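Long-range contact in SmhA (Serratia marcescens, PDB 7A27), which is one component of the tripartite alpha-pore forming toxin Smh and probably acts with its two partner proteins to make pores in target membranes: residues A109-Q123 and W305-I319. Numbering follows the deposited sequence.
Sequences AEMVAALSDVAQHYQ and WGKVAEAYLTAAPII
Ala119 and Ser116 meet Ala309 where two antiparallel helices of the long helical bundle of this alpha-pore forming toxin pack. The axes of 109-123 and 305-319 approach to 7.9 Å, with their N-to-C directions 165° apart. Small residues spaced seven apart, Ala109, Ser116 and Ala309, Ala316, are consistent with this close fit; the CA atoms of Ser116 and Ala309 are 4.3 Å apart.

Val112 is the knob of the apolar packing and sits in a hole formed by Tyr312, Ala315, Ala316 and Ile319. Its CG1 lies anti to the backbone N, 3.7 Å from Tyr312 CD2. Its CG2 meets Ile319 CD1 tip to tip. Leu115 CB and CD1 pack against the CD2-CE2 side of the Tyr312 ring. Ala119 CB adds contacts to Val308 CG1 and Ala309 CB. Tyr312 OH is hydrogen-bonded to Leu9 O, tying the ring to the N-terminal segment.

The aromatic contact lies where the C-terminal end of 109-123 meets the start of 305-319. Tyr122 CB sits over the face of Trp305, 4.0 Å from the centroid of the five-membered ring, in a CH-pi contact. The edge of the Tyr122 ring turns toward the six-membered ring in a T-shaped pair, planes at 70°. Trp305 also meets Phe86 and Trp342. The amide end of Gln123 comes over Gly306, which has no side chain in the way, with Gln123 NE2 3.3 Å from Gly306 CA.

One side-chain hydrogen bond joins the helices. Ser116 OG donates to Ala309 O at 2.9 Å, tilted 34° from the carbonyl plane, and the same oxygen accepts the N-H of Leu313.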
# COMPACT_ATOMS: atom_id res chain seq x y z
N ALA A 109 -17.52 -16.08 29.68
CA ALA A 109 -17.31 -17.20 28.73
C ALA A 109 -18.20 -17.00 27.50
O ALA A 109 -17.67 -17.07 26.39
CB ALA A 109 -17.59 -18.53 29.42
N GLU A 110 -19.49 -16.74 27.71
CA GLU A 110 -20.49 -16.51 26.63
C GLU A 110 -20.00 -15.41 25.67
O GLU A 110 -20.11 -15.61 24.45
CB GLU A 110 -21.86 -16.11 27.20
CG GLU A 110 -22.69 -17.27 27.75
CD GLU A 110 -23.96 -16.84 28.48
OE1 GLU A 110 -24.48 -15.73 28.16
OE2 GLU A 110 -24.43 -17.60 29.40
N MET A 111 -19.48 -14.30 26.18
CA MET A 111 -19.08 -13.17 25.33
C MET A 111 -17.78 -13.47 24.59
O MET A 111 -17.65 -13.11 23.38
CB MET A 111 -18.87 -11.91 26.15
CG MET A 111 -19.20 -10.72 25.30
SD MET A 111 -19.25 -9.22 26.27
CE MET A 111 -20.20 -9.76 27.70
N VAL A 112 -16.81 -14.07 25.28
CA VAL A 112 -15.54 -14.47 24.61
C VAL A 112 -15.91 -15.40 23.45
O VAL A 112 -15.42 -15.16 22.33
CB VAL A 112 -14.55 -15.08 25.61
CG1 VAL A 112 -13.39 -15.77 24.92
CG2 VAL A 112 -14.08 -14.02 26.58
N ALA A 113 -16.79 -16.39 23.68
CA ALA A 113 -17.29 -17.33 22.66
C ALA A 113 -17.91 -16.52 21.50
O ALA A 113 -17.64 -16.87 20.35
CB ALA A 113 -18.27 -18.30 23.25
N ALA A 114 -18.67 -15.47 21.79
CA ALA A 114 -19.31 -14.59 20.78
C ALA A 114 -18.24 -13.85 19.96
O ALA A 114 -18.43 -13.73 18.73
CB ALA A 114 -20.26 -13.63 21.43
N LEU A 115 -17.19 -13.33 20.59
CA LEU A 115 -16.13 -12.60 19.84
C LEU A 115 -15.37 -13.57 18.93
O LEU A 115 -14.93 -13.13 17.86
CB LEU A 115 -15.19 -11.86 20.81
CG LEU A 115 -15.87 -10.82 21.71
CD1 LEU A 115 -14.83 -9.94 22.40
CD2 LEU A 115 -16.83 -9.94 20.92
N SER A 116 -15.28 -14.85 19.31
CA SER A 116 -14.69 -15.91 18.45
C SER A 116 -15.42 -15.90 17.11
O SER A 116 -14.76 -15.88 16.07
CB SER A 116 -14.80 -17.25 19.12
OG SER A 116 -14.33 -18.29 18.29
N ASP A 117 -16.76 -15.88 17.17
CA ASP A 117 -17.68 -15.82 16.00
C ASP A 117 -17.35 -14.57 15.16
O ASP A 117 -17.17 -14.71 13.93
CB ASP A 117 -19.12 -15.76 16.49
CG ASP A 117 -20.18 -16.08 15.47
OD1 ASP A 117 -19.86 -16.88 14.60
OD2 ASP A 117 -21.30 -15.51 15.56
N VAL A 118 -17.29 -13.39 15.79
CA VAL A 118 -17.05 -12.10 15.10
C VAL A 118 -15.71 -12.19 14.37
O VAL A 118 -15.65 -11.82 13.19
CB VAL A 118 -17.06 -10.92 16.07
CG1 VAL A 118 -16.61 -9.62 15.38
CG2 VAL A 118 -18.43 -10.77 16.72
N ALA A 119 -14.67 -12.65 15.07
CA ALA A 119 -13.32 -12.83 14.51
C ALA A 119 -13.42 -13.72 13.27
O ALA A 119 -12.77 -13.41 12.27
CB ALA A 119 -12.41 -13.44 15.54
N GLN A 120 -14.23 -14.78 13.32
CA GLN A 120 -14.39 -15.71 12.18
C GLN A 120 -15.03 -14.96 11.00
O GLN A 120 -14.66 -15.28 9.85
CB GLN A 120 -15.17 -16.96 12.59
CG GLN A 120 -14.92 -18.14 11.65
CD GLN A 120 -15.47 -19.46 12.12
OE1 GLN A 120 -16.67 -19.64 12.24
NE2 GLN A 120 -14.59 -20.43 12.31
N HIS A 121 -15.95 -14.02 11.26
CA HIS A 121 -16.60 -13.19 10.21
C HIS A 121 -15.55 -12.22 9.62
O HIS A 121 -15.47 -12.12 8.38
CB HIS A 121 -17.88 -12.49 10.72
CG HIS A 121 -19.11 -13.34 10.65
ND1 HIS A 121 -19.60 -14.02 11.77
CD2 HIS A 121 -19.94 -13.66 9.62
CE1 HIS A 121 -20.66 -14.70 11.44
NE2 HIS A 121 -20.89 -14.51 10.13
N TYR A 122 -14.74 -11.59 10.47
CA TYR A 122 -13.68 -10.65 10.03
C TYR A 122 -12.63 -11.42 9.22
O TYR A 122 -12.06 -10.86 8.28
CB TYR A 122 -13.15 -9.86 11.24
CG TYR A 122 -14.16 -8.95 11.90
CD1 TYR A 122 -15.33 -8.54 11.27
CD2 TYR A 122 -13.88 -8.35 13.12
CE1 TYR A 122 -16.20 -7.63 11.85
CE2 TYR A 122 -14.74 -7.45 13.73
CZ TYR A 122 -15.91 -7.08 13.09
OH TYR A 122 -16.78 -6.22 13.72
N GLN A 123 -12.39 -12.69 9.53
CA GLN A 123 -11.46 -13.54 8.75
C GLN A 123 -12.01 -13.64 7.32
O GLN A 123 -11.27 -13.33 6.37
CB GLN A 123 -11.32 -14.92 9.38
CG GLN A 123 -10.65 -15.96 8.51
CD GLN A 123 -10.54 -17.29 9.22
OE1 GLN A 123 -11.48 -17.77 9.85
NE2 GLN A 123 -9.37 -17.89 9.13
N TRP A 305 -6.73 -13.36 11.55
CA TRP A 305 -8.05 -13.23 12.21
C TRP A 305 -8.48 -14.61 12.71
O TRP A 305 -8.98 -14.71 13.85
CB TRP A 305 -9.12 -12.56 11.31
CG TRP A 305 -9.16 -11.06 11.42
CD1 TRP A 305 -8.86 -10.14 10.46
CD2 TRP A 305 -9.50 -10.31 12.60
NE1 TRP A 305 -9.01 -8.87 10.96
CE2 TRP A 305 -9.40 -8.95 12.27
CE3 TRP A 305 -9.87 -10.67 13.90
CZ2 TRP A 305 -9.65 -7.96 13.20
CZ3 TRP A 305 -10.13 -9.68 14.81
CH2 TRP A 305 -10.02 -8.34 14.46
N GLY A 306 -8.25 -15.64 11.90
CA GLY A 306 -8.52 -17.05 12.25
C GLY A 306 -7.80 -17.48 13.50
O GLY A 306 -8.39 -18.28 14.25
N LYS A 307 -6.59 -16.96 13.74
CA LYS A 307 -5.81 -17.25 14.97
C LYS A 307 -6.51 -16.63 16.18
O LYS A 307 -6.50 -17.28 17.24
CB LYS A 307 -4.36 -16.76 14.85
CG LYS A 307 -3.46 -17.65 14.00
CD LYS A 307 -1.98 -17.36 14.15
CE LYS A 307 -1.12 -18.56 13.76
NZ LYS A 307 0.31 -18.20 13.60
N VAL A 308 -7.08 -15.43 16.03
CA VAL A 308 -7.85 -14.74 17.12
C VAL A 308 -9.11 -15.56 17.39
O VAL A 308 -9.48 -15.70 18.57
CB VAL A 308 -8.20 -13.29 16.75
CG1 VAL A 308 -9.07 -12.62 17.81
CG2 VAL A 308 -6.95 -12.48 16.53
N ALA A 309 -9.75 -16.09 16.34
CA ALA A 309 -10.98 -16.90 16.44
C ALA A 309 -10.67 -18.17 17.25
O ALA A 309 -11.41 -18.43 18.22
CB ALA A 309 -11.51 -17.22 15.07
N GLU A 310 -9.61 -18.90 16.90
CA GLU A 310 -9.22 -20.17 17.57
C GLU A 310 -8.84 -19.86 19.03
O GLU A 310 -9.30 -20.58 19.93
CB GLU A 310 -8.08 -20.87 16.83
CG GLU A 310 -8.42 -21.56 15.53
CD GLU A 310 -7.19 -22.11 14.79
OE1 GLU A 310 -7.20 -22.15 13.51
OE2 GLU A 310 -6.18 -22.48 15.48
N ALA A 311 -8.06 -18.82 19.28
CA ALA A 311 -7.58 -18.43 20.62
C ALA A 311 -8.77 -18.13 21.53
O ALA A 311 -8.72 -18.53 22.70
CB ALA A 311 -6.68 -17.23 20.51
N TYR A 312 -9.78 -17.45 21.00
CA TYR A 312 -10.98 -17.02 21.76
C TYR A 312 -11.89 -18.23 22.02
O TYR A 312 -12.47 -18.31 23.13
CB TYR A 312 -11.68 -15.87 21.03
CG TYR A 312 -11.24 -14.50 21.47
CD1 TYR A 312 -9.97 -14.04 21.23
CD2 TYR A 312 -12.11 -13.66 22.15
CE1 TYR A 312 -9.56 -12.78 21.65
CE2 TYR A 312 -11.72 -12.39 22.56
CZ TYR A 312 -10.44 -11.95 22.32
OH TYR A 312 -10.05 -10.72 22.75
N LEU A 313 -11.99 -19.16 21.07
CA LEU A 313 -12.82 -20.39 21.18
C LEU A 313 -12.28 -21.27 22.33
O LEU A 313 -13.11 -21.74 23.13
CB LEU A 313 -12.80 -21.14 19.84
CG LEU A 313 -13.67 -22.39 19.78
CD1 LEU A 313 -15.12 -22.06 20.11
CD2 LEU A 313 -13.57 -23.06 18.42
N THR A 314 -10.96 -21.48 22.36
CA THR A 314 -10.24 -22.29 23.38
C THR A 314 -10.31 -21.62 24.75
O THR A 314 -10.41 -22.37 25.74
CB THR A 314 -8.81 -22.62 22.96
OG1 THR A 314 -8.09 -21.42 22.75
CG2 THR A 314 -8.75 -23.47 21.71
N ALA A 315 -10.26 -20.29 24.80
CA ALA A 315 -10.26 -19.48 26.03
C ALA A 315 -11.58 -19.58 26.79
O ALA A 315 -11.52 -19.68 28.03
CB ALA A 315 -9.98 -18.04 25.69
N ALA A 316 -12.71 -19.55 26.08
CA ALA A 316 -14.07 -19.47 26.65
C ALA A 316 -14.34 -20.56 27.70
O ALA A 316 -14.63 -20.25 28.85
CB ALA A 316 -15.08 -19.46 25.54
N PRO A 317 -14.27 -21.88 27.37
CA PRO A 317 -14.57 -22.91 28.36
C PRO A 317 -13.65 -22.83 29.59
O PRO A 317 -14.09 -23.22 30.67
CB PRO A 317 -14.38 -24.23 27.61
CG PRO A 317 -14.52 -23.86 26.15
CD PRO A 317 -13.93 -22.46 26.07
N ILE A 318 -12.42 -22.34 29.41
CA ILE A 318 -11.41 -22.19 30.50
C ILE A 318 -11.86 -21.06 31.43
O ILE A 318 -11.79 -21.26 32.68
CB ILE A 318 -10.01 -21.95 29.93
CG1 ILE A 318 -9.53 -23.14 29.09
CG2 ILE A 318 -9.03 -21.60 31.04
CD1 ILE A 318 -8.18 -22.93 28.39
N ILE A 319 -12.34 -19.93 30.87
CA ILE A 319 -12.84 -18.76 31.65
C ILE A 319 -14.06 -19.18 32.47
O ILE A 319 -14.30 -18.58 33.52
CB ILE A 319 -13.18 -17.57 30.73
CG1 ILE A 319 -11.94 -17.10 29.98
CG2 ILE A 319 -13.83 -16.46 31.53
CD1 ILE A 319 -12.17 -15.96 29.03